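Local coordinates for protein amine Dehydrogenase (Pseudomonas putida, PDB 1JMX) that probably transfers electrons through two covalently bound c-type hemes, as the alpha subunit of a quinohemoprotein amine dehydrogenase, at residues A[418-423]-A[429-434]; A[441-446]-A[481-486]. All coordinates share one frame; numbering follows the deposited sequence.

Interaction 1 of 2, residues A[418-423]-A[429-434]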
loop_
_atom_site.group_PDB
_atom_site.type_symbol
_atom_site.label_atom_id
_atom_site.label_comp_id
_atom_site.label_asym_id
_atom_site.label_seq_id
_atom_site.Cartn_x
_atom_site.Cartn_y
_atom_site.Cartn_z
ATOM N N VAL A 418 12.984 -23.301 -3.608
ATOM C CA VAL A 418 12.737 -22.032 -4.263
ATOM C C VAL A 418 13.617 -21.914 -5.515
ATOM O O VAL A 418 14.775 -22.345 -5.520
ATOM C CB VAL A 418 13.019 -20.884 -3.244
ATOM C CG1 VAL A 418 13.686 -19.689 -3.913
ATOM C CG2 VAL A 418 11.724 -20.483 -2.555
ATOM N N GLU A 419 13.045 -21.372 -6.587
ATOM C CA GLU A 419 13.773 -21.177 -7.835
ATOM C C GLU A 419 13.425 -19.812 -8.390
ATOM O O GLU A 419 12.343 -19.305 -8.135
ATOM C CB GLU A 419 13.364 -22.229 -8.859
ATOM C CG GLU A 419 13.414 -23.636 -8.329
ATOM C CD GLU A 419 13.384 -24.662 -9.428
ATOM O OE1 GLU A 419 12.449 -24.622 -10.275
ATOM O OE2 GLU A 419 14.309 -25.507 -9.442
ATOM N N PRO A 420 14.348 -19.193 -9.149
ATOM C CA PRO A 420 14.103 -17.875 -9.740
ATOM C C PRO A 420 12.842 -17.946 -10.585
ATOM O O PRO A 420 12.647 -18.912 -11.328
ATOM C CB PRO A 420 15.322 -17.676 -10.629
ATOM C CG PRO A 420 16.392 -18.401 -9.885
ATOM C CD PRO A 420 15.702 -19.666 -9.477
ATOM N N PHE A 421 11.963 -16.959 -10.443
ATOM C CA PHE A 421 10.729 -16.948 -11.212
ATOM C C PHE A 421 10.980 -16.562 -12.671
ATOM O O PHE A 421 10.307 -17.053 -13.579
ATOM C CB PHE A 421 9.717 -15.990 -10.586
ATOM C CG PHE A 421 8.359 -16.046 -11.224
ATOM C CD1 PHE A 421 7.464 -17.066 -10.899
ATOM C CD2 PHE A 421 7.970 -15.081 -12.146
ATOM C CE1 PHE A 421 6.197 -17.124 -11.481
ATOM C CE2 PHE A 421 6.701 -15.129 -12.738
ATOM C CZ PHE A 421 5.814 -16.153 -12.402
ATOM N N ASN A 422 11.933 -15.666 -12.890
ATOM C CA ASN A 422 12.247 -15.226 -14.239
ATOM C C ASN A 422 13.735 -14.992 -14.450
ATOM O O ASN A 422 14.536 -15.111 -13.518
ATOM C CB ASN A 422 11.429 -13.974 -14.616
ATOM C CG ASN A 422 11.621 -12.815 -13.645
ATOM O OD1 ASN A 422 12.710 -12.599 -13.112
ATOM N ND2 ASN A 422 10.556 -12.061 -13.414
ATOM N N GLU A 423 14.100 -14.687 -15.693
ATOM C CA GLU A 423 15.490 -14.441 -16.053
ATOM C C GLU A 423 16.078 -13.342 -15.184
ATOM O O GLU A 423 17.244 -13.395 -14.784
ATOM C CB GLU A 423 15.593 -14.053 -17.533
ATOM N N GLU A 429 20.364 -12.769 -8.584
ATOM C CA GLU A 429 20.653 -13.714 -7.509
ATOM C C GLU A 429 19.638 -13.630 -6.366
ATOM O O GLU A 429 20.011 -13.626 -5.192
ATOM C CB GLU A 429 22.060 -13.472 -6.964
ATOM C CG GLU A 429 23.157 -13.520 -8.018
ATOM C CD GLU A 429 24.533 -13.557 -7.397
ATOM O OE1 GLU A 429 24.942 -12.554 -6.769
ATOM O OE2 GLU A 429 25.207 -14.601 -7.521
ATOM N N ASP A 430 18.356 -13.586 -6.724
ATOM C CA ASP A 430 17.265 -13.505 -5.757
ATOM C C ASP A 430 17.191 -14.674 -4.781
ATOM O O ASP A 430 16.931 -14.481 -3.597
ATOM C CB ASP A 430 15.923 -13.385 -6.482
ATOM C CG ASP A 430 15.681 -11.998 -7.051
ATOM O OD1 ASP A 430 16.534 -11.106 -6.899
ATOM O OD2 ASP A 430 14.610 -11.805 -7.646
ATOM N N VAL A 431 17.390 -15.886 -5.290
ATOM C CA VAL A 431 17.335 -17.096 -4.472
ATOM C C VAL A 431 18.391 -17.104 -3.369
ATOM O O VAL A 431 18.240 -17.787 -2.361
ATOM C CB VAL A 431 17.468 -18.351 -5.367
ATOM C CG1 VAL A 431 17.838 -19.583 -4.550
ATOM C CG2 VAL A 431 16.174 -18.591 -6.083
ATOM N N LYS A 432 19.436 -16.308 -3.542
ATOM C CA LYS A 432 20.516 -16.236 -2.567
ATOM C C LYS A 432 20.297 -15.190 -1.478
ATOM O O LYS A 432 20.730 -15.364 -0.336
ATOM C CB LYS A 432 21.828 -15.950 -3.296
ATOM C CG LYS A 432 23.037 -15.785 -2.396
ATOM C CD LYS A 432 24.283 -15.626 -3.244
ATOM C CE LYS A 432 25.499 -15.297 -2.397
ATOM N NZ LYS A 432 26.701 -15.084 -3.268
ATOM N N PHE A 433 19.613 -14.108 -1.833
ATOM C CA PHE A 433 19.379 -13.021 -0.897
ATOM C C PHE A 433 17.972 -12.910 -0.322
ATOM O O PHE A 433 17.807 -12.465 0.807
ATOM C CB PHE A 433 19.758 -11.695 -1.557
ATOM C CG PHE A 433 21.201 -11.607 -1.981
ATOM C CD1 PHE A 433 21.545 -11.639 -3.329
ATOM C CD2 PHE A 433 22.207 -11.450 -1.043
ATOM C CE1 PHE A 433 22.879 -11.511 -3.735
ATOM C CE2 PHE A 433 23.543 -11.322 -1.434
ATOM C CZ PHE A 433 23.880 -11.352 -2.784
ATOM N N ALA A 434 16.969 -13.346 -1.079
ATOM C CA ALA A 434 15.570 -13.238 -0.663
ATOM C C ALA A 434 15.209 -13.866 0.676
ATOM O O ALA A 434 14.298 -13.397 1.361
ATOM C CB ALA A 434 14.645 -13.757 -1.759
#
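Val431 meets the end of a strand with a single methyl group. Its CG2 lies 3.5 Å from CG1 of Val418, a tight fit for two methyls, and 3.6 Å from CD of Pro420. That methyl stands opposite the backbone carbonyl carbon (CG1, chi1 163°, takes the place anti to the backbone N), and from there it reaches both partners. The two valines slide past each other in opposite directions, whereas the proline ring crosses Val431 at about a right angle and meets it through CD. Compact, branched or cyclic apolar groups suit a surface spot where no hydrogen bond links the two segments. The start of the turn carrying Val431 is fixed by its neighbours. Glu429 closes the preceding helix in a Schellman motif, its positive phi (59°) turning the chain into the next helix, and Asp430 is tied by a salt bridge to Arg454 and a hydrogen bond to the backbone N of Asn463. Asn422 caps the helix 423-427 through its OD1 on Ala425 N. Thus helix 430-433 lies against the end of strand 406-420, which pairs with strand 462-470, while Val418 also touches Phe443 of strand 442-445.

Interaction 2 of 2, residues A[441-446]-A[481-486]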
loop_
_atom_site.group_PDB
_atom_site.type_symbol
_atom_site.label_atom_id
_atom_site.label_comp_id
_atom_site.label_asym_id
_atom_site.label_seq_id
_atom_site.Cartn_x
_atom_site.Cartn_y
_atom_site.Cartn_z
ATOM N N GLY A 441 8.161 -26.044 4.667
ATOM C CA GLY A 441 7.345 -25.229 3.781
ATOM C C GLY A 441 7.171 -23.790 4.239
ATOM O O GLY A 441 6.276 -23.087 3.779
ATOM N N VAL A 442 8.017 -23.369 5.173
ATOM C CA VAL A 442 7.986 -22.016 5.699
ATOM C C VAL A 442 9.173 -21.262 5.130
ATOM O O VAL A 442 10.319 -21.691 5.289
ATOM C CB VAL A 442 8.093 -22.012 7.245
ATOM C CG1 VAL A 442 8.328 -20.613 7.764
ATOM C CG2 VAL A 442 6.838 -22.570 7.854
ATOM N N PHE A 443 8.894 -20.176 4.413
ATOM C CA PHE A 443 9.940 -19.338 3.843
ATOM C C PHE A 443 10.186 -18.133 4.753
ATOM O O PHE A 443 9.272 -17.361 5.034
ATOM C CB PHE A 443 9.561 -18.850 2.442
ATOM C CG PHE A 443 10.655 -18.072 1.764
ATOM C CD1 PHE A 443 11.624 -18.724 1.009
ATOM C CD2 PHE A 443 10.726 -16.688 1.888
ATOM C CE1 PHE A 443 12.653 -18.009 0.386
ATOM C CE2 PHE A 443 11.749 -15.966 1.270
ATOM C CZ PHE A 443 12.714 -16.630 0.517
ATOM N N VAL A 444 11.419 -17.999 5.228
ATOM C CA VAL A 444 11.811 -16.893 6.101
ATOM C C VAL A 444 12.598 -15.884 5.264
ATOM O O VAL A 444 13.734 -16.151 4.865
ATOM C CB VAL A 444 12.690 -17.397 7.291
ATOM C CG1 VAL A 444 13.211 -16.227 8.112
ATOM C CG2 VAL A 444 11.887 -18.354 8.177
ATOM N N PRO A 445 11.987 -14.723 4.955
ATOM C CA PRO A 445 12.642 -13.682 4.155
ATOM C C PRO A 445 13.855 -13.057 4.834
ATOM O O PRO A 445 14.047 -13.195 6.046
ATOM C CB PRO A 445 11.520 -12.667 3.929
ATOM C CG PRO A 445 10.664 -12.829 5.133
ATOM C CD PRO A 445 10.615 -14.319 5.313
ATOM N N GLY A 446 14.689 -12.394 4.041
ATOM C CA GLY A 446 15.879 -11.762 4.586
ATOM C C GLY A 446 15.584 -10.540 5.442
ATOM O O GLY A 446 14.431 -10.116 5.577
ATOM N N MET A 481 5.744 -16.733 -5.363
ATOM C CA MET A 481 5.909 -15.888 -4.197
ATOM C C MET A 481 6.811 -14.698 -4.498
ATOM O O MET A 481 7.827 -14.824 -5.176
ATOM C CB MET A 481 6.499 -16.691 -3.032
ATOM C CG MET A 481 6.802 -15.847 -1.800
ATOM S SD MET A 481 7.688 -16.707 -0.502
ATOM C CE MET A 481 9.187 -17.155 -1.351
ATOM N N ILE A 482 6.407 -13.531 -4.015
ATOM C CA ILE A 482 7.194 -12.314 -4.173
ATOM C C ILE A 482 7.566 -11.837 -2.769
ATOM O O ILE A 482 6.709 -11.735 -1.893
ATOM C CB ILE A 482 6.411 -11.201 -4.920
ATOM C CG1 ILE A 482 6.283 -11.543 -6.402
ATOM C CG2 ILE A 482 7.104 -9.863 -4.757
ATOM C CD1 ILE A 482 5.396 -10.606 -7.152
ATOM N N VAL A 483 8.861 -11.649 -2.541
ATOM C CA VAL A 483 9.352 -11.165 -1.261
ATOM C C VAL A 483 9.603 -9.684 -1.472
ATOM O O VAL A 483 10.421 -9.311 -2.311
ATOM C CB VAL A 483 10.682 -11.833 -0.863
ATOM C CG1 VAL A 483 11.111 -11.365 0.512
ATOM C CG2 VAL A 483 10.547 -13.345 -0.891
ATOM N N THR A 484 8.835 -8.845 -0.782
ATOM C CA THR A 484 9.000 -7.397 -0.899
ATOM C C THR A 484 9.303 -6.614 0.355
ATOM O O THR A 484 9.631 -7.173 1.400
ATOM C CB THR A 484 7.812 -6.690 -1.565
ATOM O OG1 THR A 484 6.575 -7.353 -1.252
ATOM C CG2 THR A 484 8.062 -6.584 -3.005
ATOM N N VAL A 485 9.158 -5.300 0.205
ATOM C CA VAL A 485 9.407 -4.319 1.237
ATOM C C VAL A 485 8.308 -4.210 2.294
ATOM O O VAL A 485 7.181 -4.666 2.109
ATOM C CB VAL A 485 9.653 -2.937 0.585
ATOM C CG1 VAL A 485 10.767 -3.052 -0.456
ATOM C CG2 VAL A 485 8.376 -2.419 -0.066
ATOM N N GLN A 486 8.658 -3.557 3.393
ATOM C CA GLN A 486 7.752 -3.357 4.515
ATOM C C GLN A 486 6.730 -2.254 4.249
ATOM O O GLN A 486 6.783 -1.559 3.232
ATOM C CB GLN A 486 8.534 -2.960 5.780
ATOM C CG GLN A 486 9.979 -3.453 5.888
ATOM C CD GLN A 486 10.991 -2.481 5.297
ATOM O OE1 GLN A 486 11.271 -2.524 4.112
ATOM N NE2 GLN A 486 11.562 -1.624 6.134
#
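The ring of Phe443 carries the terminal methyl of Met481 on one face: CE sits 3.5 Å from the ring centroid and only 11° off the normal, a CH-pi contact almost over the middle of the ring. SD of Met481 is farther, 4.4 Å from the centroid of the Phe443 ring and oblique to it, which makes this a Met-aromatic contact led by the methyl. Val483 approaches the ring obliquely, its CG2 3.6 Å from CE2 of Phe443, and the two side chains cross at about a right angle. The other branch of Val483, CG1, turns to the neighbouring proline and lies 3.7 Å from CB of Pro445. One valine therefore fills two sites, a job its forked shape suits.

The methionine runs extended through its first two torsions and then bends at chi3 (61°), laying CE on the ring; a flexible, unbranched chain can make this reach. The flat, polarisable face of Phe443 receives the methyl. Replacing Phe443 by an alanine is likely to leave Met481 CE and Val483 CG2 without the surface they pack on, opening a gap between the strands. Leu464 touches both Phe443 and Met481, and Ala377 lies against Met481 and Val483.

The strands 442-445 and 481-484 run in nearly the same direction, 26° apart, but their axes come no closer than 9.1 Å and no hydrogen bond joins them. Both belong to one mixed sheet whose strands do not lie in a single layer, and these two meet through side chains. Such facing of strands across a buried apolar interior is characteristic of a beta-sandwich-like domain, consistent with an immunoglobulin-like (E-set) fold for domain IV.

In the fold
Interactions 1 and 2 come in series along the chain, both within domain IV, with centres about 11 Å apart. Ala434, at the end of segment 429-434, joins them: its O probably accepts a hydrogen bond from Gly446 N at 2.9 Å and also packs on Phe443, Pro445 and Val483. The strands concerned, 406-420, 442-445 and 476-484, all belong to one mixed sheet, with strand 462-470 paired to both 406-420 and 476-484. Interaction 1 is a surface contact and interaction 2 a buried one, so together they lead from the helical excursion after strand 406-420 into the domain's apolar interior, away from the two hemes.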